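Long-range contact in serine hydrolase CCSP0084 (Cycloclasticus sp. P1, PDB 4I3F), which probably hydrolyses carbon-carbon bonds in meta-cleavage products of aromatic degradation, and perhaps esters as well, as a serine hydrolase of the alpha/beta hydrolase fold: residues A[75-89]-A[102-116]. Sequence-based numbering, arbitrary orientation.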
loop_
_atom_site.group_PDB
_atom_site.type_symbol
_atom_site.label_atom_id
_atom_site.label_comp_id
_atom_site.label_asym_id
_atom_site.label_seq_id
_atom_site.Cartn_x
_atom_site.Cartn_y
_atom_site.Cartn_z
ATOM N N HIS A 75 12.330 13.392 -0.371
ATOM C CA HIS A 75 12.926 12.305 -1.137
ATOM C C HIS A 75 11.976 11.126 -1.098
ATOM O O HIS A 75 11.804 10.495 -0.056
ATOM C CB HIS A 75 14.275 11.913 -0.524
ATOM C CG HIS A 75 14.931 10.738 -1.184
ATOM N ND1 HIS A 75 15.985 10.061 -0.610
ATOM C CD2 HIS A 75 14.678 10.113 -2.360
ATOM C CE1 HIS A 75 16.356 9.070 -1.404
ATOM N NE2 HIS A 75 15.582 9.084 -2.474
ATOM N N CYS A 76 11.352 10.821 -2.231
ATOM C CA CYS A 76 10.368 9.745 -2.279
ATOM C C CYS A 76 10.950 8.449 -2.818
ATOM O O CYS A 76 11.608 8.447 -3.858
ATOM C CB CYS A 76 9.181 10.159 -3.146
ATOM S SG CYS A 76 8.252 11.551 -2.469
ATOM N N LEU A 77 10.693 7.351 -2.106
ATOM C CA LEU A 77 11.050 6.017 -2.571
ATOM C C LEU A 77 9.765 5.197 -2.669
ATOM O O LEU A 77 9.035 5.065 -1.687
ATOM C CB LEU A 77 12.044 5.351 -1.612
ATOM C CG LEU A 77 13.352 6.126 -1.428
ATOM C CD1 LEU A 77 13.282 7.056 -0.225
ATOM C CD2 LEU A 77 14.535 5.171 -1.313
ATOM N N ALA A 78 9.479 4.669 -3.858
ATOM C CA ALA A 78 8.265 3.875 -4.070
ATOM C C ALA A 78 8.613 2.581 -4.785
ATOM O O ALA A 78 8.687 2.544 -6.014
ATOM C CB ALA A 78 7.246 4.666 -4.884
ATOM N N PRO A 79 8.851 1.511 -4.020
ATOM C CA PRO A 79 9.236 0.252 -4.664
ATOM C C PRO A 79 8.038 -0.601 -5.070
ATOM O O PRO A 79 6.965 -0.485 -4.465
ATOM C CB PRO A 79 9.994 -0.467 -3.549
ATOM C CG PRO A 79 9.266 0.002 -2.269
ATOM C CD PRO A 79 8.979 1.458 -2.548
ATOM N N ASP A 80 8.223 -1.445 -6.082
ATOM C CA ASP A 80 7.306 -2.558 -6.287
ATOM C C ASP A 80 7.551 -3.507 -5.121
ATOM O O ASP A 80 8.688 -3.899 -4.843
ATOM C CB ASP A 80 7.562 -3.286 -7.612
ATOM C CG ASP A 80 7.090 -2.501 -8.834
ATOM O OD1 ASP A 80 6.505 -1.405 -8.681
ATOM O OD2 ASP A 80 7.304 -2.994 -9.965
ATOM N N ILE A 81 6.482 -3.854 -4.421
ATOM C CA ILE A 81 6.582 -4.719 -3.255
ATOM C C ILE A 81 6.808 -6.143 -3.756
ATOM O O ILE A 81 6.361 -6.501 -4.848
ATOM C CB ILE A 81 5.321 -4.546 -2.378
ATOM C CG1 ILE A 81 5.287 -3.123 -1.817
ATOM C CG2 ILE A 81 5.278 -5.534 -1.230
ATOM C CD1 ILE A 81 3.985 -2.777 -1.116
ATOM N N ALA A 82 7.548 -6.938 -2.986
ATOM C CA ALA A 82 7.953 -8.267 -3.429
ATOM C C ALA A 82 6.751 -9.081 -3.894
ATOM O O ALA A 82 5.697 -9.080 -3.246
ATOM C CB ALA A 82 8.720 -8.994 -2.324
ATOM N N GLY A 83 6.902 -9.740 -5.037
ATOM C CA GLY A 83 5.814 -10.506 -5.615
ATOM C C GLY A 83 4.948 -9.700 -6.563
ATOM O O GLY A 83 4.128 -10.268 -7.290
ATOM N N PHE A 84 5.103 -8.379 -6.553
ATOM C CA PHE A 84 4.305 -7.510 -7.426
ATOM C C PHE A 84 5.209 -6.872 -8.459
ATOM O O PHE A 84 6.396 -6.675 -8.201
ATOM C CB PHE A 84 3.653 -6.375 -6.632
ATOM C CG PHE A 84 2.567 -6.821 -5.695
ATOM C CD1 PHE A 84 1.249 -6.862 -6.121
ATOM C CD2 PHE A 84 2.862 -7.177 -4.383
ATOM C CE1 PHE A 84 0.232 -7.261 -5.260
ATOM C CE2 PHE A 84 1.854 -7.580 -3.516
ATOM C CZ PHE A 84 0.539 -7.627 -3.959
ATOM N N GLY A 85 4.644 -6.531 -9.614
ATOM C CA GLY A 85 5.361 -5.788 -10.640
ATOM C C GLY A 85 6.703 -6.383 -11.007
ATOM O O GLY A 85 6.795 -7.570 -11.300
ATOM N N LEU A 86 7.748 -5.564 -10.949
ATOM C CA LEU A 86 9.083 -6.001 -11.341
ATOM C C LEU A 86 9.949 -6.344 -10.130
ATOM O O LEU A 86 11.184 -6.314 -10.207
ATOM C CB LEU A 86 9.761 -4.931 -12.198
ATOM C CG LEU A 86 9.072 -4.676 -13.533
ATOM C CD1 LEU A 86 9.700 -3.474 -14.217
ATOM C CD2 LEU A 86 9.169 -5.896 -14.421
ATOM N N SER A 87 9.300 -6.679 -9.018
ATOM C CA SER A 87 10.020 -7.161 -7.839
ATOM C C SER A 87 9.674 -8.616 -7.521
ATOM O O SER A 87 9.361 -8.954 -6.373
ATOM C CB SER A 87 9.727 -6.274 -6.631
ATOM O OG SER A 87 10.264 -4.974 -6.821
ATOM N N GLN A 88 9.731 -9.474 -8.535
ATOM C CA GLN A 88 9.428 -10.878 -8.322
ATOM C C GLN A 88 10.400 -11.517 -7.330
ATOM O O GLN A 88 11.608 -11.297 -7.381
ATOM C CB GLN A 88 9.398 -11.627 -9.651
ATOM C CG GLN A 88 8.297 -11.113 -10.572
ATOM C CD GLN A 88 6.917 -11.204 -9.936
ATOM O OE1 GLN A 88 6.437 -12.292 -9.637
ATOM N NE2 GLN A 88 6.274 -10.057 -9.729
ATOM N N HIS A 89 9.841 -12.302 -6.418
ATOM C CA HIS A 89 10.642 -12.990 -5.416
ATOM C C HIS A 89 11.333 -14.174 -6.071
ATOM O O HIS A 89 10.843 -14.734 -7.055
ATOM C CB HIS A 89 9.771 -13.440 -4.234
ATOM C CG HIS A 89 10.556 -13.777 -3.003
ATOM N ND1 HIS A 89 11.006 -15.050 -2.732
ATOM C CD2 HIS A 89 10.972 -13.004 -1.971
ATOM C CE1 HIS A 89 11.674 -15.048 -1.591
ATOM N NE2 HIS A 89 11.661 -13.818 -1.106
ATOM N N ILE A 102 8.556 -11.422 4.431
ATOM C CA ILE A 102 9.299 -10.970 3.252
ATOM C C ILE A 102 9.126 -9.468 2.974
ATOM O O ILE A 102 10.105 -8.773 2.664
ATOM C CB ILE A 102 8.887 -11.785 1.997
ATOM C CG1 ILE A 102 9.542 -13.160 2.012
ATOM C CG2 ILE A 102 9.253 -11.036 0.722
ATOM C CD1 ILE A 102 8.961 -14.145 0.996
ATOM N N TRP A 103 7.893 -8.979 3.063
ATOM C CA TRP A 103 7.595 -7.569 2.776
ATOM C C TRP A 103 8.262 -6.630 3.782
ATOM O O TRP A 103 8.788 -5.573 3.405
ATOM C CB TRP A 103 6.083 -7.349 2.730
ATOM C CG TRP A 103 5.426 -8.038 1.551
ATOM C CD1 TRP A 103 5.990 -8.278 0.330
ATOM C CD2 TRP A 103 4.098 -8.590 1.495
ATOM N NE1 TRP A 103 5.090 -8.921 -0.489
ATOM C CE2 TRP A 103 3.926 -9.132 0.203
ATOM C CE3 TRP A 103 3.041 -8.677 2.411
ATOM C CZ2 TRP A 103 2.735 -9.751 -0.199
ATOM C CZ3 TRP A 103 1.861 -9.293 2.011
ATOM C CH2 TRP A 103 1.720 -9.828 0.723
ATOM N N VAL A 104 8.251 -7.020 5.056
ATOM C CA VAL A 104 8.924 -6.249 6.098
ATOM C C VAL A 104 10.432 -6.216 5.832
ATOM O O VAL A 104 11.025 -5.137 5.766
ATOM C CB VAL A 104 8.596 -6.794 7.514
ATOM C CG1 VAL A 104 9.499 -6.166 8.582
ATOM C CG2 VAL A 104 7.120 -6.535 7.845
ATOM N N GLN A 105 11.054 -7.381 5.649
ATOM C CA GLN A 105 12.501 -7.415 5.444
ATOM C C GLN A 105 12.910 -6.689 4.160
ATOM O O GLN A 105 13.971 -6.062 4.099
ATOM C CB GLN A 105 13.052 -8.852 5.464
ATOM C CG GLN A 105 14.573 -8.915 5.538
ATOM C CD GLN A 105 15.122 -8.265 6.802
ATOM O OE1 GLN A 105 14.664 -8.554 7.906
ATOM N NE2 GLN A 105 16.115 -7.393 6.645
ATOM N N GLN A 106 12.067 -6.761 3.135
ATOM C CA GLN A 106 12.345 -6.047 1.890
ATOM C C GLN A 106 12.545 -4.547 2.127
ATOM O O GLN A 106 13.468 -3.938 1.573
ATOM C CB GLN A 106 11.218 -6.261 0.874
ATOM C CG GLN A 106 11.433 -5.466 -0.429
ATOM C CD GLN A 106 10.232 -5.494 -1.351
ATOM O OE1 GLN A 106 9.108 -5.757 -0.919
ATOM N NE2 GLN A 106 10.460 -5.212 -2.630
ATOM N N GLN A 107 11.695 -3.944 2.951
ATOM C CA GLN A 107 11.793 -2.502 3.150
ATOM C C GLN A 107 13.007 -2.132 3.980
ATOM O O GLN A 107 13.632 -1.096 3.743
ATOM C CB GLN A 107 10.508 -1.940 3.782
ATOM C CG GLN A 107 9.234 -2.252 2.994
ATOM C CD GLN A 107 9.414 -2.096 1.494
ATOM O OE1 GLN A 107 9.987 -1.121 1.026
ATOM N NE2 GLN A 107 8.931 -3.065 0.737
ATOM N N ILE A 108 13.349 -2.974 4.954
ATOM C CA ILE A 108 14.563 -2.767 5.736
ATOM C C ILE A 108 15.796 -2.907 4.837
ATOM O O ILE A 108 16.713 -2.077 4.898
ATOM C CB ILE A 108 14.660 -3.753 6.910
ATOM C CG1 ILE A 108 13.476 -3.557 7.859
ATOM C CG2 ILE A 108 15.978 -3.574 7.659
ATOM C CD1 ILE A 108 13.392 -2.155 8.425
ATOM N N ASP A 109 15.806 -3.944 3.999
ATOM C CA ASP A 109 16.901 -4.154 3.054
ATOM C C ASP A 109 17.011 -3.003 2.053
ATOM O O ASP A 109 18.114 -2.659 1.622
ATOM C CB ASP A 109 16.724 -5.472 2.298
ATOM C CG ASP A 109 16.943 -6.688 3.175
ATOM O OD1 ASP A 109 17.544 -6.548 4.266
ATOM O OD2 ASP A 109 16.512 -7.792 2.765
ATOM N N LEU A 110 15.876 -2.415 1.684
ATOM C CA LEU A 110 15.873 -1.256 0.785
ATOM C C LEU A 110 16.485 -0.028 1.468
ATOM O O LEU A 110 17.354 0.635 0.903
ATOM C CB LEU A 110 14.448 -0.946 0.317
ATOM C CG LEU A 110 14.222 0.286 -0.566
ATOM C CD1 LEU A 110 15.054 0.210 -1.839
ATOM C CD2 LEU A 110 12.745 0.460 -0.916
ATOM N N LEU A 111 16.022 0.280 2.679
ATOM C CA LEU A 111 16.564 1.416 3.421
ATOM C C LEU A 111 18.060 1.249 3.689
ATOM O O LEU A 111 18.825 2.215 3.605
ATOM C CB LEU A 111 15.792 1.629 4.730
ATOM C CG LEU A 111 14.321 2.007 4.605
ATOM C CD1 LEU A 111 13.672 2.109 5.984
ATOM C CD2 LEU A 111 14.150 3.318 3.845
ATOM N N ASP A 112 18.489 0.024 3.990
ATOM C CA ASP A 112 19.901 -0.222 4.232
ATOM C C ASP A 112 20.711 0.007 2.951
ATOM O O ASP A 112 21.800 0.572 2.979
ATOM C CB ASP A 112 20.127 -1.652 4.731
ATOM C CG ASP A 112 19.704 -1.857 6.175
ATOM O OD1 ASP A 112 19.380 -0.866 6.873
ATOM O OD2 ASP A 112 19.716 -3.028 6.616
ATOM N N ALA A 113 20.151 -0.434 1.828
ATOM C CA ALA A 113 20.790 -0.314 0.517
ATOM C C ALA A 113 20.902 1.136 0.041
ATOM O O ALA A 113 21.742 1.458 -0.810
ATOM C CB ALA A 113 20.013 -1.127 -0.490
ATOM N N LYS A 114 20.040 1.999 0.572
ATOM C CA LYS A 114 20.037 3.417 0.219
ATOM C C LYS A 114 20.731 4.268 1.286
ATOM O O LYS A 114 20.825 5.498 1.152
ATOM C CB LYS A 114 18.600 3.913 0.018
ATOM C CG LYS A 114 17.846 3.193 -1.088
ATOM C CD LYS A 114 18.561 3.313 -2.427
ATOM C CE LYS A 114 18.292 4.640 -3.093
ATOM N NZ LYS A 114 18.864 4.706 -4.476
ATOM N N GLY A 115 21.215 3.621 2.345
ATOM C CA GLY A 115 21.874 4.330 3.434
ATOM C C GLY A 115 20.958 5.261 4.210
ATOM O O GLY A 115 21.420 6.249 4.788
ATOM N N ILE A 116 19.667 4.940 4.232
ATOM C CA ILE A 116 18.686 5.765 4.931
ATOM C C ILE A 116 18.391 5.190 6.313
ATOM O O ILE A 116 17.857 4.082 6.433
ATOM C CB ILE A 116 17.373 5.878 4.123
ATOM C CG1 ILE A 116 17.615 6.662 2.827
ATOM C CG2 ILE A 116 16.273 6.534 4.973
ATOM C CD1 ILE A 116 16.453 6.618 1.836
#
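Ile102 opens the helical side of the contact with CD1 laid over one face of the His89 ring, 3.8 Å from its centroid and offset toward the rim, a CH-pi contact; its other branch, CG2, packs on Ala82 CB. One residue on, the Trp103 indole is held in two directions. At its edge Trp103 NE1 donates to Ala82 O (2.8 Å, N-H...O 160°), the acceptor lying close to the ring plane, while Ile81 CG2 sits over the five-membered ring, 3.6 Å from its centroid. That methyl reaches the face because it stands anti to the backbone N of Ile81.

Gln106 bridges the chain between Asp80 and Ala82. Its side chain leaves the helix trans (chi1 177°) and runs on extended, which carries the amide to the loop. There Gln106 OE1 accepts from Ala82 N (2.8 Å), and Gln106 NE2 donates to a lone pair of Asp80 O (3.1 Å, 142° at the hydrogen) and also bonds Thr34 OG1; Ser87 OG is a second donor to that carbonyl. A leucine in place of Gln106 would probably leave Ala82 N without its acceptor and Asp80 O with one donor fewer, freeing the turn that begins at Ile81 to shift.

Gln107 bends so that OE1 meets Pro79 CG, yet neither OE1 nor NE2 has a hydrogen-bonding partner in the model. Leu110 CD2 also packs on Pro79 CG, 3.8 Å away. Where the helix closes in a Schellman motif at Gly115, Lys114 CG slides past Leu77 CD2, Lys114 NZ is salt-bridged to Glu38, and Ile116 CD1 meets Leu77 CD1 tip to tip (3.8 Å).

Strand 75-79 leads through helix 96-113 to strand 119-124, with strand 46-50 between them, the alpha/beta hydrolase order; Leu48 touches Pro79 and Gln107, strand 23-29 borders Leu110, and helix 208-217 meets Phe84 and Trp103.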